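Local coordinates for protein salicylaldehyde dehydrogenase NahF (Pseudomonas putida, PDB 4JZ6) that probably oxidises salicylaldehyde to salicylate with NAD+ as the electron acceptor, a step of naphthalene degradation, as a member of the aldehyde dehydrogenase family, at residues E101-E106 with L112-N117; G331-C334 with D338-I341; S161-N166 with A196-I201; H119-V124 with L171-I176. All coordinates share one frame; numbering follows the deposited sequence.

Contact 1. Residues E101-E106 with L112-N117. With NK (salicylaldehyde), chain B.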
loop_
_atom_site.group_PDB
_atom_site.type_symbol
_atom_site.label_atom_id
_atom_site.label_comp_id
_atom_site.label_asym_id
_atom_site.label_seq_id
_atom_site.Cartn_x
_atom_site.Cartn_y
_atom_site.Cartn_z
ATOM N N GLU A 101 31.915 8.667 -15.741
ATOM C CA GLU A 101 32.160 8.528 -17.170
ATOM C C GLU A 101 30.969 7.921 -17.907
ATOM O O GLU A 101 30.566 8.411 -18.966
ATOM C CB GLU A 101 33.406 7.675 -17.403
ATOM C CG GLU A 101 33.800 7.532 -18.861
ATOM C CD GLU A 101 34.778 6.403 -19.079
ATOM O OE1 GLU A 101 35.372 5.930 -18.085
ATOM O OE2 GLU A 101 34.948 5.978 -20.242
ATOM N N VAL A 102 30.410 6.857 -17.345
ATOM C CA VAL A 102 29.330 6.143 -18.005
ATOM C C VAL A 102 28.040 6.954 -18.002
ATOM O O VAL A 102 27.355 7.049 -19.024
ATOM C CB VAL A 102 29.100 4.763 -17.363
ATOM C CG1 VAL A 102 27.797 4.152 -17.849
ATOM C CG2 VAL A 102 30.275 3.842 -17.673
ATOM N N MET A 103 27.722 7.547 -16.855
ATOM C CA MET A 103 26.526 8.374 -16.727
ATOM C C MET A 103 26.585 9.591 -17.651
ATOM O O MET A 103 25.557 10.038 -18.170
ATOM C CB MET A 103 26.312 8.801 -15.271
ATOM C CG MET A 103 25.651 7.735 -14.416
ATOM S SD MET A 103 25.201 8.310 -12.760
ATOM C CE MET A 103 24.311 9.824 -13.127
ATOM N N ALA A 104 27.788 10.117 -17.865
ATOM C CA ALA A 104 27.960 11.228 -18.789
ATOM C C ALA A 104 27.640 10.783 -20.213
ATOM O O ALA A 104 27.028 11.524 -20.983
ATOM C CB ALA A 104 29.369 11.789 -18.702
ATOM N N MET A 105 28.041 9.564 -20.558
ATOM C CA MET A 105 27.836 9.058 -21.911
ATOM C C MET A 105 26.381 8.674 -22.153
ATOM O O MET A 105 25.807 8.995 -23.196
ATOM C CB MET A 105 28.744 7.856 -22.183
ATOM C CG MET A 105 30.228 8.189 -22.194
ATOM S SD MET A 105 31.280 6.721 -22.228
ATOM C CE MET A 105 30.857 6.017 -23.827
ATOM N N GLU A 106 25.785 7.990 -21.182
ATOM C CA GLU A 106 24.462 7.411 -21.378
ATOM C C GLU A 106 23.313 8.390 -21.195
ATOM O O GLU A 106 22.375 8.395 -21.988
ATOM C CB GLU A 106 24.252 6.203 -20.463
ATOM C CG GLU A 106 25.139 5.024 -20.784
ATOM C CD GLU A 106 24.620 3.745 -20.178
ATOM O OE1 GLU A 106 24.317 3.734 -18.963
ATOM O OE2 GLU A 106 24.502 2.749 -20.925
ATOM N N LEU A 112 28.792 16.695 -11.568
ATOM C CA LEU A 112 28.078 17.053 -10.354
ATOM C C LEU A 112 27.008 16.008 -10.033
ATOM O O LEU A 112 27.011 15.423 -8.951
ATOM C CB LEU A 112 27.441 18.438 -10.497
ATOM C CG LEU A 112 26.541 18.908 -9.351
ATOM C CD1 LEU A 112 27.336 19.094 -8.065
ATOM C CD2 LEU A 112 25.826 20.189 -9.723
ATOM N N TRP A 113 26.115 15.765 -10.992
ATOM C CA TRP A 113 24.975 14.866 -10.809
ATOM C C TRP A 113 25.413 13.409 -10.712
ATOM O O TRP A 113 24.847 12.627 -9.942
ATOM C CB TRP A 113 23.972 15.056 -11.957
ATOM C CG TRP A 113 22.772 14.135 -11.952
ATOM C CD1 TRP A 113 22.454 13.195 -12.894
ATOM C CD2 TRP A 113 21.729 14.082 -10.968
ATOM N NE1 TRP A 113 21.283 12.557 -12.555
ATOM C CE2 TRP A 113 20.818 13.084 -11.378
ATOM C CE3 TRP A 113 21.480 14.774 -9.778
ATOM C CZ2 TRP A 113 19.676 12.768 -10.637
ATOM C CZ3 TRP A 113 20.342 14.457 -9.043
ATOM C CH2 TRP A 113 19.455 13.467 -9.477
ATOM N N ALA A 114 26.423 13.050 -11.496
ATOM C CA ALA A 114 26.954 11.693 -11.463
ATOM C C ALA A 114 27.590 11.422 -10.110
ATOM O O ALA A 114 27.279 10.429 -9.451
ATOM C CB ALA A 114 27.967 11.489 -12.578
ATOM N N GLY A 115 28.481 12.320 -9.704
ATOM C CA GLY A 115 29.172 12.200 -8.437
ATOM C C GLY A 115 28.200 12.118 -7.280
ATOM O O GLY A 115 28.383 11.314 -6.367
ATOM N N PHE A 116 27.160 12.944 -7.323
ATOM C CA PHE A 116 26.124 12.890 -6.301
ATOM C C PHE A 116 25.415 11.537 -6.291
ATOM O O PHE A 116 25.137 10.984 -5.222
ATOM C CB PHE A 116 25.093 14.002 -6.484
ATOM C CG PHE A 116 23.863 13.808 -5.652
ATOM C CD1 PHE A 116 22.716 13.255 -6.204
ATOM C CD2 PHE A 116 23.861 14.147 -4.303
ATOM C CE1 PHE A 116 21.575 13.057 -5.428
ATOM C CE2 PHE A 116 22.722 13.956 -3.519
ATOM C CZ PHE A 116 21.576 13.412 -4.084
ATOM N N ASN A 117 25.115 11.021 -7.482
ATOM C CA ASN A 117 24.426 9.740 -7.610
ATOM C C ASN A 117 25.193 8.629 -6.925
ATOM O O ASN A 117 24.612 7.760 -6.279
ATOM C CB ASN A 117 24.196 9.384 -9.078
ATOM C CG ASN A 117 22.753 9.562 -9.498
ATOM O OD1 ASN A 117 21.921 8.665 -9.318
ATOM N ND2 ASN A 117 22.443 10.725 -10.053
HETATM O OAH NK B . 13.110 12.440 -9.014
HETATM C CAD NK B . 13.895 11.529 -9.183
HETATM C CAA NK B . 14.862 11.299 -8.087
HETATM C CAC NK B . 14.446 11.175 -6.761
HETATM C CAG NK B . 15.398 10.964 -5.768
HETATM C CAI NK B . 16.741 10.893 -6.086
HETATM C CAE NK B . 17.154 11.024 -7.399
HETATM C CAB NK B . 16.211 11.230 -8.405
HETATM O OAF NK B . 16.570 11.365 -9.725
#

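Contact 2. Residues G331-C334 with D338-I341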
loop_
_atom_site.group_PDB
_atom_site.type_symbol
_atom_site.label_atom_id
_atom_site.label_comp_id
_atom_site.label_asym_id
_atom_site.label_seq_id
_atom_site.Cartn_x
_atom_site.Cartn_y
_atom_site.Cartn_z
ATOM N N GLY A 331 25.949 22.565 -22.402
ATOM C CA GLY A 331 26.903 21.745 -23.125
ATOM C C GLY A 331 26.737 20.257 -22.899
ATOM O O GLY A 331 25.758 19.822 -22.296
ATOM N N ASP A 332 27.697 19.473 -23.383
ATOM C CA ASP A 332 27.632 18.024 -23.243
ATOM C C ASP A 332 28.715 17.519 -22.294
ATOM O O ASP A 332 29.899 17.558 -22.631
ATOM C CB ASP A 332 27.769 17.349 -24.609
ATOM C CG ASP A 332 27.359 15.885 -24.585
ATOM O OD1 ASP A 332 27.406 15.266 -23.497
ATOM O OD2 ASP A 332 26.989 15.356 -25.659
ATOM N N PRO A 333 28.306 17.029 -21.108
ATOM C CA PRO A 333 29.248 16.555 -20.087
ATOM C C PRO A 333 30.194 15.451 -20.563
ATOM O O PRO A 333 31.282 15.324 -20.000
ATOM C CB PRO A 333 28.338 16.043 -18.957
ATOM C CG PRO A 333 26.960 15.965 -19.534
ATOM C CD PRO A 333 26.913 16.989 -20.629
ATOM N N CYS A 334 29.809 14.677 -21.575
ATOM C CA CYS A 334 30.714 13.656 -22.102
ATOM C C CYS A 334 31.801 14.274 -22.989
ATOM O O CYS A 334 32.793 13.619 -23.317
ATOM C CB CYS A 334 29.950 12.546 -22.840
ATOM S SG CYS A 334 29.405 12.937 -24.529
ATOM N N ASP A 338 31.745 21.204 -16.455
ATOM C CA ASP A 338 31.056 22.397 -15.956
ATOM C C ASP A 338 29.727 22.694 -16.650
ATOM O O ASP A 338 29.210 23.805 -16.573
ATOM C CB ASP A 338 31.976 23.620 -16.026
ATOM C CG ASP A 338 33.117 23.541 -15.037
ATOM O OD1 ASP A 338 34.278 23.723 -15.461
ATOM O OD2 ASP A 338 32.849 23.304 -13.835
ATOM N N CYS A 339 29.178 21.698 -17.330
ATOM C CA CYS A 339 27.868 21.849 -17.929
ATOM C C CYS A 339 26.808 21.764 -16.842
ATOM O O CYS A 339 26.753 20.789 -16.094
ATOM C CB CYS A 339 27.631 20.764 -18.976
ATOM S SG CYS A 339 28.840 20.773 -20.290
ATOM N N ILE A 340 25.977 22.794 -16.741
ATOM C CA ILE A 340 24.837 22.739 -15.841
ATOM C C ILE A 340 23.672 22.127 -16.605
ATOM O O ILE A 340 22.991 21.224 -16.116
ATOM C CB ILE A 340 24.458 24.132 -15.303
ATOM C CG1 ILE A 340 25.683 24.812 -14.685
ATOM C CG2 ILE A 340 23.313 24.028 -14.303
ATOM C CD1 ILE A 340 26.339 24.009 -13.588
ATOM N N ILE A 341 23.467 22.611 -17.824
ATOM C CA ILE A 341 22.401 22.104 -18.678
ATOM C C ILE A 341 22.956 21.146 -19.734
ATOM O O ILE A 341 23.366 21.568 -20.817
ATOM C CB ILE A 341 21.644 23.253 -19.387
ATOM C CG1 ILE A 341 21.402 24.423 -18.428
ATOM C CG2 ILE A 341 20.332 22.744 -19.980
ATOM C CD1 ILE A 341 20.389 24.139 -17.360
#

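Contact 3. Residues S161-N166 with A196-I201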
loop_
_atom_site.group_PDB
_atom_site.type_symbol
_atom_site.label_atom_id
_atom_site.label_comp_id
_atom_site.label_asym_id
_atom_site.label_seq_id
_atom_site.Cartn_x
_atom_site.Cartn_y
_atom_site.Cartn_z
ATOM N N SER A 161 11.777 -4.925 -8.926
ATOM C CA SER A 161 12.203 -3.526 -8.854
ATOM C C SER A 161 12.420 -2.941 -10.243
ATOM O O SER A 161 13.364 -3.318 -10.943
ATOM C CB SER A 161 13.499 -3.392 -8.053
ATOM O OG SER A 161 13.329 -3.824 -6.716
ATOM N N ILE A 162 11.554 -2.012 -10.638
ATOM C CA ILE A 162 11.689 -1.360 -11.933
ATOM C C ILE A 162 12.247 0.054 -11.765
ATOM O O ILE A 162 11.688 0.870 -11.030
ATOM C CB ILE A 162 10.361 -1.358 -12.690
ATOM C CG1 ILE A 162 9.941 -2.803 -12.980
ATOM C CG2 ILE A 162 10.482 -0.571 -13.986
ATOM C CD1 ILE A 162 8.543 -2.944 -13.574
ATOM N N VAL A 163 13.360 0.328 -12.442
ATOM C CA VAL A 163 14.146 1.533 -12.192
ATOM C C VAL A 163 14.399 2.326 -13.467
ATOM O O VAL A 163 14.823 1.754 -14.470
ATOM C CB VAL A 163 15.505 1.165 -11.576
ATOM C CG1 VAL A 163 16.329 2.412 -11.301
ATOM C CG2 VAL A 163 15.296 0.370 -10.307
ATOM N N PRO A 164 14.142 3.650 -13.429
ATOM C CA PRO A 164 14.323 4.523 -14.594
ATOM C C PRO A 164 15.777 4.967 -14.755
ATOM O O PRO A 164 16.668 4.373 -14.145
ATOM C CB PRO A 164 13.448 5.724 -14.252
ATOM C CG PRO A 164 13.564 5.821 -12.777
ATOM C CD PRO A 164 13.611 4.400 -12.274
ATOM N N TRP A 165 15.999 6.019 -15.541
ATOM C CA TRP A 165 17.335 6.390 -16.004
ATOM C C TRP A 165 17.881 7.694 -15.402
ATOM O O TRP A 165 19.068 7.988 -15.543
ATOM C CB TRP A 165 17.291 6.540 -17.523
ATOM C CG TRP A 165 16.151 7.411 -17.919
ATOM C CD1 TRP A 165 14.885 7.011 -18.239
ATOM C CD2 TRP A 165 16.150 8.841 -17.977
ATOM N NE1 TRP A 165 14.099 8.106 -18.512
ATOM C CE2 TRP A 165 14.850 9.241 -18.357
ATOM C CE3 TRP A 165 17.120 9.824 -17.759
ATOM C CZ2 TRP A 165 14.502 10.581 -18.521
ATOM C CZ3 TRP A 165 16.770 11.154 -17.919
ATOM C CH2 TRP A 165 15.476 11.520 -18.298
ATOM N N ASN A 166 17.029 8.481 -14.748
ATOM C CA ASN A 166 17.418 9.834 -14.334
ATOM C C ASN A 166 18.268 9.910 -13.064
ATOM O O ASN A 166 19.388 10.424 -13.089
ATOM C CB ASN A 166 16.196 10.752 -14.241
ATOM C CG ASN A 166 15.128 10.200 -13.332
ATOM O OD1 ASN A 166 15.057 8.991 -13.111
ATOM N ND2 ASN A 166 14.285 11.081 -12.795
ATOM N N ALA A 196 24.438 0.503 -19.286
ATOM C CA ALA A 196 25.799 0.337 -18.786
ATOM C C ALA A 196 25.886 0.689 -17.306
ATOM O O ALA A 196 26.584 0.023 -16.539
ATOM C CB ALA A 196 26.778 1.173 -19.589
ATOM N N THR A 197 25.170 1.734 -16.909
ATOM C CA THR A 197 25.180 2.179 -15.523
ATOM C C THR A 197 24.513 1.166 -14.603
ATOM O O THR A 197 25.010 0.876 -13.514
ATOM C CB THR A 197 24.452 3.513 -15.369
ATOM O OG1 THR A 197 24.765 4.355 -16.480
ATOM C CG2 THR A 197 24.875 4.195 -14.081
ATOM N N HIS A 198 23.379 0.636 -15.046
ATOM C CA HIS A 198 22.641 -0.346 -14.262
ATOM C C HIS A 198 23.359 -1.697 -14.206
ATOM O O HIS A 198 23.276 -2.418 -13.212
ATOM C CB HIS A 198 21.224 -0.491 -14.810
ATOM C CG HIS A 198 20.351 0.681 -14.508
ATOM N ND1 HIS A 198 19.139 0.891 -15.127
ATOM C CD2 HIS A 198 20.511 1.707 -13.635
ATOM C CE1 HIS A 198 18.590 1.996 -14.654
ATOM N NE2 HIS A 198 19.402 2.509 -13.746
ATOM N N ALA A 199 24.066 -2.042 -15.274
ATOM C CA ALA A 199 24.889 -3.238 -15.240
ATOM C C ALA A 199 26.020 -3.011 -14.239
ATOM O O ALA A 199 26.356 -3.900 -13.454
ATOM C CB ALA A 199 25.435 -3.548 -16.611
ATOM N N LEU A 200 26.588 -1.805 -14.261
ATOM C CA LEU A 200 27.684 -1.461 -13.365
ATOM C C LEU A 200 27.289 -1.556 -11.894
ATOM O O LEU A 200 28.008 -2.152 -11.088
ATOM C CB LEU A 200 28.231 -0.064 -13.669
ATOM C CG LEU A 200 29.459 0.302 -12.826
ATOM C CD1 LEU A 200 30.545 -0.751 -12.991
ATOM C CD2 LEU A 200 29.987 1.682 -13.176
ATOM N N ILE A 201 26.151 -0.967 -11.540
ATOM C CA ILE A 201 25.703 -1.010 -10.156
ATOM C C ILE A 201 25.494 -2.463 -9.750
ATOM O O ILE A 201 25.838 -2.861 -8.640
ATOM C CB ILE A 201 24.432 -0.134 -9.902
ATOM C CG1 ILE A 201 24.122 -0.050 -8.408
ATOM C CG2 ILE A 201 23.225 -0.666 -10.644
ATOM C CD1 ILE A 201 23.036 0.933 -8.068
#

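Contact 4. Residues H119-V124 with L171-I176. With EDO (1,2-ethanediol), chain G.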
loop_
_atom_site.group_PDB
_atom_site.type_symbol
_atom_site.label_atom_id
_atom_site.label_comp_id
_atom_site.label_asym_id
_atom_site.label_seq_id
_atom_site.Cartn_x
_atom_site.Cartn_y
_atom_site.Cartn_z
ATOM N N HIS A 119 27.605 8.987 -4.397
ATOM C CA HIS A 119 27.533 9.258 -2.960
ATOM C C HIS A 119 26.200 8.796 -2.384
ATOM O O HIS A 119 26.162 8.073 -1.387
ATOM C CB HIS A 119 27.723 10.749 -2.678
ATOM C CG HIS A 119 29.124 11.230 -2.890
ATOM N ND1 HIS A 119 30.231 10.465 -2.592
ATOM C CD2 HIS A 119 29.597 12.405 -3.376
ATOM C CE1 HIS A 119 31.325 11.145 -2.887
ATOM N NE2 HIS A 119 30.971 12.322 -3.363
ATOM N N ALA A 120 25.116 9.207 -3.039
ATOM C CA ALA A 120 23.758 8.866 -2.619
ATOM C C ALA A 120 23.507 7.367 -2.642
ATOM O O ALA A 120 22.870 6.829 -1.737
ATOM C CB ALA A 120 22.736 9.584 -3.483
ATOM N N SER A 121 24.006 6.700 -3.679
ATOM C CA SER A 121 23.881 5.250 -3.786
ATOM C C SER A 121 24.614 4.535 -2.657
ATOM O O SER A 121 24.061 3.635 -2.016
ATOM C CB SER A 121 24.410 4.759 -5.130
ATOM O OG SER A 121 23.655 5.299 -6.195
ATOM N N ALA A 122 25.860 4.939 -2.423
ATOM C CA ALA A 122 26.671 4.344 -1.372
ATOM C C ALA A 122 26.004 4.577 -0.026
ATOM O O ALA A 122 25.967 3.685 0.828
ATOM C CB ALA A 122 28.070 4.927 -1.380
ATOM N N ASN A 123 25.460 5.773 0.160
ATOM C CA ASN A 123 24.817 6.089 1.424
ATOM C C ASN A 123 23.530 5.292 1.647
ATOM O O ASN A 123 23.243 4.879 2.766
ATOM C CB ASN A 123 24.574 7.588 1.574
ATOM C CG ASN A 123 24.300 7.977 3.010
ATOM O OD1 ASN A 123 23.148 8.125 3.419
ATOM N ND2 ASN A 123 25.361 8.113 3.798
ATOM N N VAL A 124 22.765 5.068 0.582
ATOM C CA VAL A 124 21.579 4.223 0.673
ATOM C C VAL A 124 21.968 2.844 1.186
ATOM O O VAL A 124 21.363 2.334 2.132
ATOM C CB VAL A 124 20.864 4.061 -0.686
ATOM C CG1 VAL A 124 19.796 2.991 -0.595
ATOM C CG2 VAL A 124 20.244 5.366 -1.118
ATOM N N LEU A 171 18.506 5.544 -7.731
ATOM C CA LEU A 171 17.185 4.937 -7.881
ATOM C C LEU A 171 17.270 3.414 -7.989
ATOM O O LEU A 171 16.374 2.691 -7.555
ATOM C CB LEU A 171 16.448 5.526 -9.084
ATOM C CG LEU A 171 16.140 7.019 -8.964
ATOM C CD1 LEU A 171 15.226 7.476 -10.090
ATOM C CD2 LEU A 171 15.530 7.318 -7.616
ATOM N N ALA A 172 18.353 2.931 -8.576
ATOM C CA ALA A 172 18.620 1.504 -8.580
ATOM C C ALA A 172 18.998 1.062 -7.174
ATOM O O ALA A 172 18.449 0.091 -6.651
ATOM C CB ALA A 172 19.740 1.165 -9.573
ATOM N N ALA A 173 19.938 1.788 -6.570
ATOM C CA ALA A 173 20.466 1.452 -5.250
ATOM C C ALA A 173 19.361 1.269 -4.222
ATOM O O ALA A 173 19.317 0.260 -3.520
ATOM C CB ALA A 173 21.438 2.517 -4.789
ATOM N N ARG A 174 18.468 2.250 -4.154
ATOM C CA ARG A 174 17.331 2.212 -3.247
ATOM C C ARG A 174 16.474 0.960 -3.495
ATOM O O ARG A 174 16.002 0.328 -2.549
ATOM C CB ARG A 174 16.510 3.510 -3.371
ATOM C CG ARG A 174 15.168 3.363 -4.084
ATOM C CD ARG A 174 14.905 4.417 -5.144
ATOM N NE ARG A 174 14.333 5.654 -4.622
ATOM C CZ ARG A 174 13.349 6.333 -5.211
ATOM N NH1 ARG A 174 12.801 5.894 -6.340
ATOM N NH2 ARG A 174 12.909 7.457 -4.670
ATOM N N ALA A 175 16.314 0.581 -4.764
ATOM C CA ALA A 175 15.439 -0.529 -5.134
ATOM C C ALA A 175 16.126 -1.886 -4.972
ATOM O O ALA A 175 15.547 -2.931 -5.279
ATOM C CB ALA A 175 14.936 -0.351 -6.555
ATOM N N ILE A 176 17.363 -1.866 -4.489
ATOM C CA ILE A 176 18.106 -3.094 -4.240
ATOM C C ILE A 176 18.472 -3.188 -2.767
ATOM O O ILE A 176 18.122 -4.157 -2.093
ATOM C CB ILE A 176 19.397 -3.143 -5.080
ATOM C CG1 ILE A 176 19.055 -3.096 -6.570
ATOM C CG2 ILE A 176 20.218 -4.379 -4.742
ATOM C CD1 ILE A 176 20.255 -2.988 -7.473
HETATM C C1 EDO G . 21.156 10.410 1.019
HETATM O O1 EDO G . 21.616 10.525 2.374
HETATM C C2 EDO G . 21.343 8.981 0.517
HETATM O O2 EDO G . 20.779 8.841 -0.793
#

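Contact 1. Residues E101-E106 with L112-N117
With CG anti to the carbonyl carbon (chi1 -81°), M103 leans across from helix 96-107 toward A114, W113 and N117; a bend at chi3 then lays its methyl against helix 111-130. That methyl does most of the touching: M103 CE rests 3.6 Å from A114 CA. On its flanks, M103 CE is 3.7 Å from N117 ND2 and 3.9 Å from W113 CD1, while M103 SD lies 4.0 Å from N117 CB. Methionine suits the place because its slim, unbranched chain can reach over a small residue; alanine at 114 lets the two backbones come near, with the CA atoms of M103 and A114 6.2 Å apart. These are consecutive helices joined by a short link, the axes of 101-106 and 112-117 making an angle of 129°, next to the aldehyde pocket of this aldehyde dehydrogenase. W113 carries the far edge of its indole to salicylaldehyde: W113 CZ2 is 3.5 Å from the ligand atom OAF, which lies near the ring plane. Its NE1 donates to N166 O, and its ring stacks with F296. Over one face of the indole, toward its rim, sits N117 ND2, which also donates to W113 O at 3.1 Å. That carbonyl accepts N117 N as well, from the opposite face of its plane, and N117 OD1 takes the backbone N-H groups of A169 and V170, so both ends of the buried amide are held.

Contact 2. Residues G331-C334 with D338-I341
C339 turns its side chain toward the backbone of G331 and D332, and each of its atoms finds something there. At the root, C339 CB is 3.9 Å from G331 O and makes a loose apolar touch with P333 CD (4.2 Å) at the border of the proline ring. One bond further, on the side of the backbone N (chi1 -59°), C339 SG comes up against the peptide joining G331 to D332, 3.4 Å from G331 C and 3.5 Å from D332 N. A small, weakly polar thiol suits a place pressed against main chain, and glycine, without a side chain, lets the sulfur lie directly on that main chain. The one hydrogen bond between 331-334 and 338-341 lies beside this packing: G331 N donates to I341 O at 3.2 Å, nearly straight at N-H (169°) but from well above the carbonyl plane. Beyond the glycine the chain makes an Asx turn, in which D332 OD1 accepts C334 N at 3.1 Å, met from above the carboxylate plane. P333, with its fixed phi, fits the middle of that turn. The whole is an irregular loop between helix 311-327 and helix 349-362, with P343 packing on D332 and P333, P400 on I341, and I340 meeting F500 of the second subunit.

Contact 3. Residues S161-N166 with A196-I201
H198 reaches from helix 195-208 to the chain leaving strand 159-162, at V163 and P164, in the Rossmann-like alpha/beta part of the enzyme, where that parallel strand lies between strands 186-189 and 240-244. The polar side of the contact is an approach of the imidazole to two carbonyls. P164 O lies in the ring plane at the CE1-NE2 edge, 3.1 Å from H198 CE1. V163 O stands obliquely to the same ring, 3.8 Å from H198 CE1. A chi1 of -73° swings the imidazole out from the helix to this position. H198 ND1 accepts the backbone N-H of S191, which helps to fix how the ring is rotated; a histidine suits the place because its flat ring can offer polar atoms at both ends.

The rest is van der Waals packing. V163, a beta-branched residue well suited to extended chain, points its side chain toward the helix and gives this buried spot an apolar surface, with L171 and F188 also against it. Just beyond, N166 touches salicylaldehyde. The valine methyl and the imidazole pass at a slant: V163 CG1 lies 3.9 Å from H198 NE2 and 4.1 Å from H198 CE1.

Contact 4. Residues H119-V124 with L171-I176
S121 OG, bonded to N117 O one turn earlier in its own helix, meets A173 CB at 3.8 Å. Chi1 of -62° sets the hydroxyl beside the backbone N, where it reaches that carbonyl, and leaves the CH2 to serve as packing surface: S121 CB lies 3.7 Å from A173 CB. Serine and alanine are both small, and they let 119-124 and 171-176, on helices 111-130 and 170-181, run almost parallel, 7° apart, with axes 8.6 Å from each other. One turn on, V124 packs between the helices. V124 CG1, anti to the backbone N, lies against R174 CA at 3.7 Å and comes within 4.0 Å of A173 O. The other methyl, CG2, faces a bound 1,2-ethanediol, probably from the crystallisation liquor, which donates through O2 to A120 O and through O1 to N123 OD1.

R174 contributes only its inner part to this interface. Its side chain then leads away, within about 4 Å (nearest atoms) of that of E267, the predicted active-site glutamate, and of a bound salicylaldehyde. No hydrogen bond joins the two helices here, so their match depends on shape: small residues set the spacing, consistent with the charged end being left to the side of the ligand and E267.

Along the chain contact 1 comes first, followed by contacts 4 and 3, whose segments alternate, and then contact 2. Helix 111-130 serves both contact 1 and contact 4, whose centres lie 14 Å apart. Contacts 3 and 4, 11 Å apart, meet where strand 159-162 passes into helix 170-181, and S161 OG probably hydrogen-bonds to A175 O. Contact 1 meets contact 3 through E106, whose carboxylate probably bonds T197 OG1 and A196 N at the beginning of helix 195-208. Contact 2 touches only contact 1, through C334 and P333 on A104 and M105. Contacts 1, 3 and 4 thus form one packed body bordering the salicylaldehyde sites, with contact 2 further out.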